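Local coordinates for putative regulatory protein (Streptomyces coelicolor A3, PDB 2PZ9) that probably binds DNA and regulates transcription as a helix-turn-helix member of the TetR family, at residues S30-I35 with Y68-S73; V36-E41 with D54-Q59; H46-A51 with S73-Y78; L107-A112 with A200-L205. All coordinates share one frame; numbering follows the deposited sequence.

Contact 1: S30-I35 with Y68-S73; sequences STRQRI and YAYFRS. With SO4 (sulfate ion), chain D; SO4 (sulfate ion), chain C.
Tyr-70 lays its ring beside the first turn of helix 32-50, across the line of the Arg-32 side chain at roughly a right angle. The methylene part of Arg-32 does the touching: CB lies 3.7 Å from CE2 of Tyr-70, and CG sits next to CD2. Across the ring, CD1 of Tyr-70 is met by CD1 of Ile-35 at 3.9 Å, so both side chains, one turn apart, meet the ring from the same side, near its two flanks. Ile-35 also reaches Phe-71, the two running past each other in opposite senses until CG2 of Ile-35 touches CE1 of Phe-71 at 3.6 Å. The contact brings the end of the predicted helix-turn-helix (its second helix, 64-70) against the start of the first helix of a TetR-type domain. Arg-32 then bends at chi3 (47°), carrying its guanidinium away from the ring, with the two planes 68° apart. There NH2 of Arg-32 makes a weak bond to a sulfate oxygen, O1, which NE2 of Gln-33 also holds at 2.7 Å. A second sulfate bridges the segments: OH of Tyr-70 reaches its O3 at 2.6 Å, in the ring plane, while OG1 of Thr-31 bonds to its O2 at 2.8 Å.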
loop_
_atom_site.group_PDB
_atom_site.type_symbol
_atom_site.label_atom_id
_atom_site.label_comp_id
_atom_site.label_asym_id
_atom_site.label_seq_id
_atom_site.Cartn_x
_atom_site.Cartn_y
_atom_site.Cartn_z
ATOM N N SER A 30 31.667 -3.355 -11.439
ATOM C CA SER A 30 32.345 -3.339 -10.092
ATOM C C SER A 30 31.861 -4.480 -9.186
ATOM O O SER A 30 31.162 -5.374 -9.659
ATOM C CB SER A 30 32.206 -1.968 -9.408
ATOM O OG SER A 30 31.563 -2.055 -8.152
ATOM N N THR A 31 32.237 -4.465 -7.906
ATOM C CA THR A 31 31.869 -5.555 -6.992
ATOM C C THR A 31 30.876 -5.130 -5.896
ATOM O O THR A 31 29.941 -5.863 -5.564
ATOM C CB THR A 31 33.115 -6.192 -6.359
ATOM O OG1 THR A 31 34.060 -6.522 -7.391
ATOM C CG2 THR A 31 32.750 -7.462 -5.584
ATOM N N ARG A 32 31.083 -3.950 -5.325
ATOM C CA ARG A 32 30.060 -3.368 -4.491
ATOM C C ARG A 32 28.774 -3.330 -5.315
ATOM O O ARG A 32 27.735 -3.785 -4.847
ATOM C CB ARG A 32 30.467 -1.975 -4.003
ATOM C CG ARG A 32 29.629 -1.450 -2.842
ATOM C CD ARG A 32 29.874 0.030 -2.595
ATOM N NE ARG A 32 29.827 0.747 -3.857
ATOM C CZ ARG A 32 28.708 1.036 -4.511
ATOM N NH1 ARG A 32 27.516 0.703 -4.013
ATOM N NH2 ARG A 32 28.784 1.660 -5.672
ATOM N N GLN A 33 28.842 -2.837 -6.555
ATOM C CA GLN A 33 27.624 -2.678 -7.366
ATOM C C GLN A 33 26.934 -3.997 -7.580
ATOM O O GLN A 33 25.721 -4.105 -7.403
ATOM C CB GLN A 33 27.929 -2.083 -8.711
ATOM C CG GLN A 33 28.688 -0.821 -8.637
ATOM C CD GLN A 33 29.115 -0.370 -10.012
ATOM O OE1 GLN A 33 29.510 -1.186 -10.867
ATOM N NE2 GLN A 33 29.037 0.933 -10.246
ATOM N N ARG A 34 27.724 -5.000 -7.951
ATOM C CA ARG A 34 27.211 -6.336 -8.191
ATOM C C ARG A 34 26.522 -6.935 -6.973
ATOM O O ARG A 34 25.466 -7.539 -7.122
ATOM C CB ARG A 34 28.309 -7.258 -8.704
ATOM C CG ARG A 34 28.293 -7.386 -10.200
ATOM C CD ARG A 34 29.124 -8.538 -10.700
ATOM N NE ARG A 34 30.551 -8.234 -10.696
ATOM C CZ ARG A 34 31.404 -8.652 -9.765
ATOM N NH1 ARG A 34 30.994 -9.399 -8.744
ATOM N NH2 ARG A 34 32.676 -8.319 -9.856
ATOM N N ILE A 35 27.108 -6.766 -5.784
ATOM C CA ILE A 35 26.468 -7.164 -4.512
ATOM C C ILE A 35 25.161 -6.403 -4.284
ATOM O O ILE A 35 24.172 -6.957 -3.812
ATOM C CB ILE A 35 27.396 -6.895 -3.277
ATOM C CG1 ILE A 35 28.579 -7.870 -3.232
ATOM C CG2 ILE A 35 26.614 -6.953 -1.972
ATOM C CD1 ILE A 35 29.733 -7.397 -2.337
ATOM N N TYR A 68 30.526 -9.451 3.475
ATOM C CA TYR A 68 30.699 -8.982 4.839
ATOM C C TYR A 68 31.895 -8.057 5.055
ATOM O O TYR A 68 32.060 -7.509 6.138
ATOM C CB TYR A 68 30.772 -10.161 5.811
ATOM C CG TYR A 68 29.500 -10.987 5.942
ATOM C CD1 TYR A 68 28.251 -10.392 6.222
ATOM C CD2 TYR A 68 29.546 -12.377 5.816
ATOM C CE1 TYR A 68 27.089 -11.171 6.362
ATOM C CE2 TYR A 68 28.385 -13.159 5.945
ATOM C CZ TYR A 68 27.167 -12.555 6.223
ATOM O OH TYR A 68 26.049 -13.363 6.347
ATOM N N ALA A 69 32.738 -7.887 4.046
ATOM C CA ALA A 69 33.763 -6.849 4.128
ATOM C C ALA A 69 33.098 -5.484 3.886
ATOM O O ALA A 69 33.317 -4.543 4.646
ATOM C CB ALA A 69 34.885 -7.100 3.160
ATOM N N TYR A 70 32.255 -5.385 2.857
ATOM C CA TYR A 70 31.553 -4.139 2.585
ATOM C C TYR A 70 30.505 -3.857 3.643
ATOM O O TYR A 70 30.347 -2.728 4.097
ATOM C CB TYR A 70 30.884 -4.170 1.203
ATOM C CG TYR A 70 31.862 -4.146 0.048
ATOM C CD1 TYR A 70 32.447 -5.338 -0.419
ATOM C CD2 TYR A 70 32.208 -2.942 -0.573
ATOM C CE1 TYR A 70 33.372 -5.327 -1.469
ATOM C CE2 TYR A 70 33.116 -2.917 -1.621
ATOM C CZ TYR A 70 33.702 -4.117 -2.066
ATOM O OH TYR A 70 34.610 -4.115 -3.100
ATOM N N PHE A 71 29.778 -4.887 4.040
ATOM C CA PHE A 71 28.631 -4.683 4.897
ATOM C C PHE A 71 28.740 -5.523 6.149
ATOM O O PHE A 71 29.108 -6.693 6.093
ATOM C CB PHE A 71 27.354 -5.009 4.141
ATOM C CG PHE A 71 27.255 -4.321 2.794
ATOM C CD1 PHE A 71 27.600 -4.994 1.625
ATOM C CD2 PHE A 71 26.812 -3.002 2.700
ATOM C CE1 PHE A 71 27.501 -4.367 0.373
ATOM C CE2 PHE A 71 26.714 -2.363 1.467
ATOM C CZ PHE A 71 27.052 -3.049 0.293
ATOM N N ARG A 72 28.432 -4.905 7.283
ATOM C CA ARG A 72 28.515 -5.550 8.581
ATOM C C ARG A 72 27.607 -6.804 8.700
ATOM O O ARG A 72 27.999 -7.813 9.276
ATOM C CB ARG A 72 28.160 -4.485 9.611
ATOM C CG ARG A 72 28.157 -4.886 11.033
ATOM C CD ARG A 72 27.595 -3.692 11.773
ATOM N NE ARG A 72 27.577 -3.905 13.210
ATOM C CZ ARG A 72 28.581 -3.608 14.027
ATOM N NH1 ARG A 72 29.701 -3.073 13.558
ATOM N NH2 ARG A 72 28.466 -3.848 15.326
ATOM N N SER A 73 26.398 -6.735 8.138
ATOM C CA SER A 73 25.337 -7.708 8.422
ATOM C C SER A 73 24.293 -7.750 7.319
ATOM O O SER A 73 24.157 -6.814 6.535
ATOM C CB SER A 73 24.646 -7.340 9.739
ATOM O OG SER A 73 23.867 -6.155 9.606
HETATM S S SO4 D . 36.546 -6.888 -5.053
HETATM O O1 SO4 D . 36.148 -8.257 -5.412
HETATM O O2 SO4 D . 36.553 -6.000 -6.218
HETATM O O3 SO4 D . 35.625 -6.351 -4.057
HETATM O O4 SO4 D . 37.882 -6.935 -4.480
HETATM S S SO4 C . 26.241 2.109 -7.885
HETATM O O1 SO4 C . 27.671 1.966 -8.142
HETATM O O2 SO4 C . 25.999 3.300 -7.063
HETATM O O3 SO4 C . 25.559 2.249 -9.170
HETATM O O4 SO4 C . 25.751 0.927 -7.166
#

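Contact 2: V36-E41 with D54-Q59. With SO4 (sulfate ion), chain E.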
loop_
_atom_site.group_PDB
_atom_site.type_symbol
_atom_site.label_atom_id
_atom_site.label_comp_id
_atom_site.label_asym_id
_atom_site.label_seq_id
_atom_site.Cartn_x
_atom_site.Cartn_y
_atom_site.Cartn_z
ATOM N N VAL A 36 25.176 -5.118 -4.592
ATOM C CA VAL A 36 24.018 -4.277 -4.357
ATOM C C VAL A 36 22.892 -4.673 -5.309
ATOM O O VAL A 36 21.769 -4.899 -4.877
ATOM C CB VAL A 36 24.380 -2.785 -4.508
ATOM C CG1 VAL A 36 23.107 -1.916 -4.699
ATOM C CG2 VAL A 36 25.218 -2.345 -3.324
ATOM N N ALA A 37 23.206 -4.779 -6.600
ATOM C CA ALA A 37 22.215 -5.191 -7.599
ATOM C C ALA A 37 21.577 -6.519 -7.211
ATOM O O ALA A 37 20.361 -6.671 -7.284
ATOM C CB ALA A 37 22.845 -5.287 -8.966
ATOM N N ALA A 38 22.402 -7.467 -6.783
ATOM C CA ALA A 38 21.928 -8.784 -6.378
ATOM C C ALA A 38 21.165 -8.736 -5.064
ATOM O O ALA A 38 20.213 -9.491 -4.872
ATOM C CB ALA A 38 23.089 -9.793 -6.301
ATOM N N ALA A 39 21.570 -7.856 -4.156
ATOM C CA ALA A 39 20.833 -7.698 -2.903
ATOM C C ALA A 39 19.433 -7.098 -3.139
ATOM O O ALA A 39 18.478 -7.494 -2.476
ATOM C CB ALA A 39 21.637 -6.881 -1.884
ATOM N N LYS A 40 19.322 -6.165 -4.094
ATOM C CA LYS A 40 18.051 -5.565 -4.521
ATOM C C LYS A 40 17.040 -6.626 -4.907
ATOM O O LYS A 40 15.879 -6.580 -4.499
ATOM C CB LYS A 40 18.263 -4.707 -5.754
ATOM C CG LYS A 40 18.400 -3.240 -5.520
ATOM C CD LYS A 40 17.745 -2.511 -6.710
ATOM C CE LYS A 40 18.542 -1.293 -7.206
ATOM N NZ LYS A 40 19.814 -1.675 -7.889
ATOM N N GLU A 41 17.485 -7.576 -5.717
ATOM C CA GLU A 41 16.610 -8.569 -6.310
ATOM C C GLU A 41 16.201 -9.601 -5.258
ATOM O O GLU A 41 15.058 -10.046 -5.249
ATOM C CB GLU A 41 17.348 -9.207 -7.468
ATOM C CG GLU A 41 16.504 -9.773 -8.545
ATOM C CD GLU A 41 17.133 -11.042 -9.136
ATOM O OE1 GLU A 41 16.411 -11.789 -9.832
ATOM O OE2 GLU A 41 18.344 -11.314 -8.891
ATOM N N ASP A 54 24.171 -16.186 1.202
ATOM C CA ASP A 54 24.439 -17.284 0.255
ATOM C C ASP A 54 24.013 -16.921 -1.164
ATOM O O ASP A 54 24.859 -16.709 -2.032
ATOM C CB ASP A 54 23.701 -18.565 0.676
ATOM C CG ASP A 54 24.451 -19.354 1.725
ATOM O OD1 ASP A 54 25.303 -18.755 2.429
ATOM O OD2 ASP A 54 24.192 -20.578 1.849
ATOM N N ARG A 55 22.701 -16.841 -1.386
ATOM C CA ARG A 55 22.158 -16.513 -2.704
ATOM C C ARG A 55 22.709 -15.196 -3.246
ATOM O O ARG A 55 23.016 -15.091 -4.440
ATOM C CB ARG A 55 20.630 -16.427 -2.673
ATOM C CG ARG A 55 19.882 -17.737 -2.629
ATOM C CD ARG A 55 18.410 -17.394 -2.677
ATOM N NE ARG A 55 17.564 -18.383 -2.016
ATOM C CZ ARG A 55 16.844 -18.157 -0.916
ATOM N NH1 ARG A 55 16.864 -16.965 -0.324
ATOM N NH2 ARG A 55 16.092 -19.135 -0.412
ATOM N N ILE A 56 22.821 -14.195 -2.378
ATOM C CA ILE A 56 23.245 -12.878 -2.826
ATOM C C ILE A 56 24.666 -12.895 -3.388
ATOM O O ILE A 56 24.904 -12.342 -4.460
ATOM C CB ILE A 56 23.096 -11.807 -1.731
ATOM C CG1 ILE A 56 21.616 -11.432 -1.562
ATOM C CG2 ILE A 56 23.955 -10.570 -2.068
ATOM C CD1 ILE A 56 21.299 -10.623 -0.300
ATOM N N ALA A 57 25.591 -13.522 -2.659
ATOM C CA ALA A 57 26.972 -13.624 -3.085
ATOM C C ALA A 57 27.059 -14.516 -4.322
ATOM O O ALA A 57 27.748 -14.175 -5.292
ATOM C CB ALA A 57 27.821 -14.167 -1.973
ATOM N N LYS A 58 26.350 -15.644 -4.291
ATOM C CA LYS A 58 26.304 -16.565 -5.419
ATOM C C LYS A 58 25.820 -15.811 -6.664
ATOM O O LYS A 58 26.379 -15.975 -7.737
ATOM C CB LYS A 58 25.437 -17.793 -5.068
ATOM C CG LYS A 58 24.909 -18.660 -6.217
ATOM C CD LYS A 58 23.548 -18.130 -6.745
ATOM C CE LYS A 58 22.458 -19.221 -6.903
ATOM N NZ LYS A 58 22.911 -20.455 -7.614
ATOM N N GLN A 59 24.813 -14.958 -6.504
ATOM C CA GLN A 59 24.285 -14.164 -7.620
ATOM C C GLN A 59 25.195 -12.997 -8.037
ATOM O O GLN A 59 25.340 -12.716 -9.220
ATOM C CB GLN A 59 22.857 -13.662 -7.325
ATOM C CG GLN A 59 22.009 -13.408 -8.580
ATOM C CD GLN A 59 21.832 -14.666 -9.463
ATOM O OE1 GLN A 59 21.980 -15.808 -8.998
ATOM N NE2 GLN A 59 21.511 -14.454 -10.740
HETATM S S SO4 E . 22.794 -16.883 4.619
HETATM O O1 SO4 E . 24.084 -17.026 5.290
HETATM O O2 SO4 E . 23.037 -16.727 3.194
HETATM O O3 SO4 E . 21.993 -18.095 4.768
HETATM O O4 SO4 E . 22.089 -15.721 5.185
#
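Ile-56 is the side chain that fits helix 53-59 against helix 32-50, and its branches land on the backbone of Ala-38 and Ala-39. Its CB points toward the other helix without touching it, and the two branches part from there. CG2, trans to the backbone N, comes 4.4 Å from CB of Ala-38 and lies near the backbone N of Ala-39. CG1 takes the other direction, lying trans to the carbonyl carbon (chi1 -75°), and passes 4.0 Å from CA of Ala-39, with the carbonyl O of Ala-38 close by. At the tip, CD1 covers Ala-39 from CA to CB, at 3.9 Å from CA and 4.1 Å from CB. The backbone of Ile-56 takes part as well, since its carbonyl O meets CB of Ala-38 at 3.6 Å. One turn later Gln-59 puts its CB 4.0 Å from the same methyl of Ala-38. Its CG, anti to the backbone N (chi1 -154°), passes OE2 of Glu-41 at 4.2 Å. No hydrogen bond joins the two segments; apolar contact and small residues bring the axes to 8.5 Å, at 136° between their N-to-C directions. Helix 53-59 is the first helix of the predicted helix-turn-helix, and here it rests on the long helix before it. Behind this seam stands helix 74-92, whose Leu-77 and Val-81 touch Ala-39, while Glu-42 on helix 32-50 touches Ile-56.

Contact 3: H46-A51 with S73-Y78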
loop_
_atom_site.group_PDB
_atom_site.type_symbol
_atom_site.label_atom_id
_atom_site.label_comp_id
_atom_site.label_asym_id
_atom_site.label_seq_id
_atom_site.Cartn_x
_atom_site.Cartn_y
_atom_site.Cartn_z
ATOM N N HIS A 46 12.312 -11.892 -0.978
ATOM C CA HIS A 46 12.172 -12.668 0.240
ATOM C C HIS A 46 12.088 -11.804 1.482
ATOM O O HIS A 46 11.790 -12.298 2.574
ATOM C CB HIS A 46 13.339 -13.640 0.348
ATOM C CG HIS A 46 13.418 -14.627 -0.779
ATOM N ND1 HIS A 46 14.392 -14.570 -1.754
ATOM C CD2 HIS A 46 12.650 -15.702 -1.080
ATOM C CE1 HIS A 46 14.221 -15.565 -2.608
ATOM N NE2 HIS A 46 13.169 -16.262 -2.223
ATOM N N GLY A 47 12.326 -10.506 1.304
ATOM C CA GLY A 47 12.458 -9.578 2.423
ATOM C C GLY A 47 13.786 -9.773 3.103
ATOM O O GLY A 47 14.676 -10.420 2.552
ATOM N N ILE A 48 13.912 -9.221 4.307
ATOM C CA ILE A 48 15.155 -9.307 5.103
ATOM C C ILE A 48 15.377 -10.676 5.769
ATOM O O ILE A 48 16.332 -11.373 5.436
ATOM C CB ILE A 48 15.209 -8.222 6.199
ATOM C CG1 ILE A 48 14.957 -6.837 5.607
ATOM C CG2 ILE A 48 16.537 -8.317 6.990
ATOM C CD1 ILE A 48 14.333 -5.893 6.592
ATOM N N ALA A 49 14.509 -11.048 6.714
ATOM C CA ALA A 49 14.586 -12.366 7.343
ATOM C C ALA A 49 14.656 -13.463 6.279
ATOM O O ALA A 49 15.445 -14.387 6.398
ATOM C CB ALA A 49 13.406 -12.594 8.282
ATOM N N GLY A 50 13.862 -13.327 5.221
ATOM C CA GLY A 50 13.862 -14.299 4.139
ATOM C C GLY A 50 15.021 -14.266 3.151
ATOM O O GLY A 50 15.217 -15.212 2.404
ATOM N N ALA A 51 15.788 -13.189 3.096
ATOM C CA ALA A 51 16.891 -13.162 2.136
ATOM C C ALA A 51 18.128 -13.935 2.644
ATOM O O ALA A 51 18.418 -13.950 3.856
ATOM C CB ALA A 51 17.243 -11.727 1.741
ATOM N N SER A 73 26.398 -6.735 8.138
ATOM C CA SER A 73 25.337 -7.708 8.422
ATOM C C SER A 73 24.293 -7.750 7.319
ATOM O O SER A 73 24.157 -6.814 6.535
ATOM C CB SER A 73 24.646 -7.340 9.739
ATOM O OG SER A 73 23.867 -6.155 9.606
ATOM N N LYS A 74 23.529 -8.827 7.265
ATOM C CA LYS A 74 22.394 -8.862 6.356
ATOM C C LYS A 74 21.558 -7.584 6.496
ATOM O O LYS A 74 21.081 -7.027 5.510
ATOM C CB LYS A 74 21.538 -10.098 6.641
ATOM C CG LYS A 74 20.722 -10.625 5.458
ATOM C CD LYS A 74 19.969 -11.930 5.790
ATOM C CE LYS A 74 18.896 -11.735 6.858
ATOM N NZ LYS A 74 18.333 -13.015 7.329
ATOM N N GLU A 75 21.397 -7.107 7.727
ATOM C CA GLU A 75 20.509 -5.969 7.998
ATOM C C GLU A 75 21.156 -4.631 7.581
ATOM O O GLU A 75 20.490 -3.751 7.026
ATOM C CB GLU A 75 20.028 -5.967 9.471
ATOM C CG GLU A 75 19.570 -7.362 10.027
ATOM C CD GLU A 75 20.747 -8.238 10.566
ATOM O OE1 GLU A 75 21.498 -7.763 11.464
ATOM O OE2 GLU A 75 20.914 -9.403 10.105
ATOM N N ALA A 76 22.458 -4.513 7.823
ATOM C CA ALA A 76 23.249 -3.397 7.318
ATOM C C ALA A 76 23.188 -3.299 5.799
ATOM O O ALA A 76 23.071 -2.213 5.248
ATOM C CB ALA A 76 24.691 -3.503 7.798
ATOM N N LEU A 77 23.254 -4.446 5.134
ATOM C CA LEU A 77 23.169 -4.509 3.699
ATOM C C LEU A 77 21.819 -3.998 3.237
ATOM O O LEU A 77 21.761 -3.119 2.373
ATOM C CB LEU A 77 23.405 -5.938 3.220
ATOM C CG LEU A 77 23.303 -6.290 1.725
ATOM C CD1 LEU A 77 24.127 -5.385 0.831
ATOM C CD2 LEU A 77 23.678 -7.727 1.479
ATOM N N TYR A 78 20.733 -4.530 3.812
ATOM C CA TYR A 78 19.411 -3.970 3.532
ATOM C C TYR A 78 19.431 -2.439 3.653
ATOM O O TYR A 78 19.113 -1.742 2.680
ATOM C CB TYR A 78 18.288 -4.567 4.396
ATOM C CG TYR A 78 16.912 -3.976 4.045
ATOM C CD1 TYR A 78 16.359 -2.906 4.785
ATOM C CD2 TYR A 78 16.169 -4.471 2.955
ATOM C CE1 TYR A 78 15.116 -2.359 4.456
ATOM C CE2 TYR A 78 14.912 -3.932 2.617
ATOM C CZ TYR A 78 14.395 -2.877 3.366
ATOM O OH TYR A 78 13.156 -2.338 3.010
#
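Lys-74 and Tyr-78 both turn CG trans to their backbone N, with chi1 -154° and -179°, and this sends the two side chains from successive turns of helix 74-92 toward the end of helix 32-50. In the TetR-type DNA-binding domain this is where the helix after the helix-turn-helix packs back, close to antiparallel, on the first helix. Ile-48 touches both, one branch to each. Its CG1 stands over one face of the Tyr-78 ring in a CH-pi contact, 4.0 Å from the centroid and off toward the rim; CD1 continues along the same ring past CG and CD1 of Tyr-78. The other branch, CG2 of Ile-48, leans on CE of Lys-74 at 4.2 Å. Tyr-78 is tied down at its far end, where OH bonds to the carbonyl O of Leu-120, and Phe-43 meets its ring edge-to-face. Lys-74 reaches three backbone carbonyls of segment 46-51. CD lies by the O of Ala-51; a bend at chi3 then carries CE past the O of Ile-48 and NZ to a weak bond of 3.3 Å with the O of Ala-49. Glu-127 holds the backbone N of Ile-48 and of Ala-49. Helix 74-92 itself starts with an N-cap, in which OG of Ser-73 accepts from the backbone N of Ala-76 at 2.8 Å.

Contact 4: L107-A112 with A200-L205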
loop_
_atom_site.group_PDB
_atom_site.type_symbol
_atom_site.label_atom_id
_atom_site.label_comp_id
_atom_site.label_asym_id
_atom_site.label_seq_id
_atom_site.Cartn_x
_atom_site.Cartn_y
_atom_site.Cartn_z
ATOM N N LEU A 107 5.723 9.596 -10.157
ATOM C CA LEU A 107 5.777 8.446 -9.228
ATOM C C LEU A 107 5.235 7.180 -9.868
ATOM O O LEU A 107 5.743 6.081 -9.631
ATOM C CB LEU A 107 5.009 8.734 -7.935
ATOM C CG LEU A 107 5.524 9.919 -7.120
ATOM C CD1 LEU A 107 4.500 10.521 -6.148
ATOM C CD2 LEU A 107 6.783 9.469 -6.374
ATOM N N PHE A 108 4.197 7.330 -10.679
ATOM C CA PHE A 108 3.617 6.177 -11.300
ATOM C C PHE A 108 4.669 5.501 -12.162
ATOM O O PHE A 108 4.867 4.282 -12.087
ATOM C CB PHE A 108 2.436 6.566 -12.154
ATOM C CG PHE A 108 1.860 5.416 -12.917
ATOM C CD1 PHE A 108 0.964 4.536 -12.307
ATOM C CD2 PHE A 108 2.236 5.181 -14.246
ATOM C CE1 PHE A 108 0.447 3.449 -13.025
ATOM C CE2 PHE A 108 1.724 4.106 -14.962
ATOM C CZ PHE A 108 0.830 3.246 -14.368
ATOM N N ASP A 109 5.343 6.324 -12.969
ATOM C CA ASP A 109 6.367 5.889 -13.892
ATOM C C ASP A 109 7.464 5.149 -13.184
ATOM O O ASP A 109 7.876 4.080 -13.619
ATOM C CB ASP A 109 6.954 7.109 -14.572
ATOM C CG ASP A 109 5.987 7.758 -15.540
ATOM O OD1 ASP A 109 5.004 7.095 -15.969
ATOM O OD2 ASP A 109 6.217 8.944 -15.869
ATOM N N HIS A 110 7.931 5.734 -12.090
ATOM C CA HIS A 110 9.014 5.188 -11.333
ATOM C C HIS A 110 8.739 3.769 -10.858
ATOM O O HIS A 110 9.568 2.886 -11.014
ATOM C CB HIS A 110 9.302 6.076 -10.146
ATOM C CG HIS A 110 10.434 5.586 -9.297
ATOM N ND1 HIS A 110 11.692 6.148 -9.338
ATOM C CD2 HIS A 110 10.502 4.576 -8.393
ATOM C CE1 HIS A 110 12.482 5.511 -8.489
ATOM N NE2 HIS A 110 11.784 4.554 -7.903
ATOM N N PHE A 111 7.577 3.540 -10.276
ATOM C CA PHE A 111 7.268 2.221 -9.791
ATOM C C PHE A 111 6.781 1.316 -10.885
ATOM O O PHE A 111 6.844 0.098 -10.740
ATOM C CB PHE A 111 6.262 2.282 -8.656
ATOM C CG PHE A 111 6.820 2.892 -7.409
ATOM C CD1 PHE A 111 6.369 4.137 -6.960
ATOM C CD2 PHE A 111 7.828 2.235 -6.681
ATOM C CE1 PHE A 111 6.908 4.707 -5.791
ATOM C CE2 PHE A 111 8.370 2.794 -5.513
ATOM C CZ PHE A 111 7.910 4.024 -5.069
ATOM N N ALA A 112 6.285 1.877 -11.980
ATOM C CA ALA A 112 5.994 1.054 -13.145
ATOM C C ALA A 112 7.321 0.450 -13.594
ATOM O O ALA A 112 7.420 -0.751 -13.832
ATOM C CB ALA A 112 5.350 1.876 -14.257
ATOM N N ALA A 200 -3.031 3.822 -20.130
ATOM C CA ALA A 200 -4.429 4.040 -19.741
ATOM C C ALA A 200 -4.610 4.121 -18.202
ATOM O O ALA A 200 -5.366 4.990 -17.718
ATOM C CB ALA A 200 -5.366 2.964 -20.370
ATOM N N ARG A 201 -3.930 3.233 -17.455
ATOM C CA ARG A 201 -3.907 3.304 -15.982
ATOM C C ARG A 201 -3.339 4.657 -15.576
ATOM O O ARG A 201 -3.827 5.301 -14.642
ATOM C CB ARG A 201 -3.056 2.191 -15.325
ATOM C CG ARG A 201 -3.288 0.727 -15.795
ATOM C CD ARG A 201 -4.662 0.126 -15.428
ATOM N NE ARG A 201 -5.775 0.905 -15.989
ATOM C CZ ARG A 201 -6.323 0.715 -17.197
ATOM N NH1 ARG A 201 -5.869 -0.255 -17.999
ATOM N NH2 ARG A 201 -7.327 1.500 -17.605
ATOM N N ARG A 202 -2.309 5.083 -16.305
ATOM C CA ARG A 202 -1.594 6.315 -15.998
ATOM C C ARG A 202 -2.519 7.499 -16.198
ATOM O O ARG A 202 -2.597 8.387 -15.316
ATOM C CB ARG A 202 -0.345 6.465 -16.876
ATOM C CG ARG A 202 0.630 7.536 -16.389
ATOM C CD ARG A 202 1.755 7.732 -17.377
ATOM N NE ARG A 202 2.818 8.612 -16.872
ATOM C CZ ARG A 202 2.738 9.945 -16.787
ATOM N NH1 ARG A 202 1.622 10.557 -17.139
ATOM N NH2 ARG A 202 3.768 10.661 -16.341
ATOM N N ALA A 203 -3.227 7.500 -17.332
ATOM C CA ALA A 203 -4.142 8.605 -17.645
ATOM C C ALA A 203 -5.193 8.810 -16.540
ATOM O O ALA A 203 -5.410 9.928 -16.068
ATOM C CB ALA A 203 -4.791 8.392 -18.968
ATOM N N ALA A 204 -5.792 7.698 -16.110
ATOM C CA ALA A 204 -6.848 7.702 -15.130
ATOM C C ALA A 204 -6.272 8.354 -13.900
ATOM O O ALA A 204 -6.826 9.299 -13.358
ATOM C CB ALA A 204 -7.300 6.271 -14.826
ATOM N N LEU A 205 -5.121 7.863 -13.493
ATOM C CA LEU A 205 -4.538 8.286 -12.254
ATOM C C LEU A 205 -4.225 9.790 -12.270
ATOM O O LEU A 205 -4.516 10.512 -11.310
ATOM C CB LEU A 205 -3.289 7.471 -12.016
ATOM C CG LEU A 205 -2.196 8.202 -11.277
ATOM C CD1 LEU A 205 -2.645 8.721 -9.913
ATOM C CD2 LEU A 205 -1.092 7.197 -11.116
#
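Asp-109 and Arg-202 form a two-pronged salt bridge across the pair of helices. Arg-202 comes side-on: NE bonds to OD1 of Asp-109 at 2.8 Å and NH2 to OD2 at 3.0 Å, with N-H...O angles of 168° and 166°. Both oxygens are used on their syn side and both lie close to the guanidinium plane, while the carboxylate is turned 28° against it. Two nearly straight bonds, one to each oxygen, fix the rotation of both flat groups. The arginine gets there by running extended from CG to NE, and on the way its methylenes pass the ring of Phe-108. CG of Arg-202 is 3.6 Å from CD2 of Phe-108, and CB is 3.7 Å from CE2, while the backbone CA sits over one face of the ring toward its rim. Next in line is Leu-205, whose CD2 nestles 3.6 Å from CD1 of Phe-108 and close to its CB. At the far end of the ring, CZ of Phe-108 meets CB of Arg-201 at 4.1 Å. Beyond CB that arginine folds away at chi2 and chi3, and its NE makes a salt bridge with Asp-167 of the second subunit. Trp-179 touches both Phe-108 and Arg-201, and Ile-175 touches Leu-205. Segments 107-112 and 200-205 run roughly antiparallel, their axes 10.9 Å apart, on helices 100-113 and 198-212 of the all-helical C-terminal domain of a TetR-type regulator, beside the partner subunit.

Contacts 1, 2 and 3 all use helix 32-50 and belong to one small helical unit, with centres 10 to 13 Å apart. Contact 2 is nested in the chain loop that contact 1 closes, whereas contact 3 alternates with both. Leu-77 of segment 73-78 joins them: its CD1 is 3.6 Å from CE1 of Phe-71 in contact 1 and 4.0 Å from CB of Ala-39 in contact 2. Sulfates, probably from the crystallisation liquor, lie by contacts 1 and 2, and a sulfate also lies near the Lys-74 side chain of contact 3. Contact 4 is separate, its centre 29 to 33 Å from the others, in the C-terminal domain.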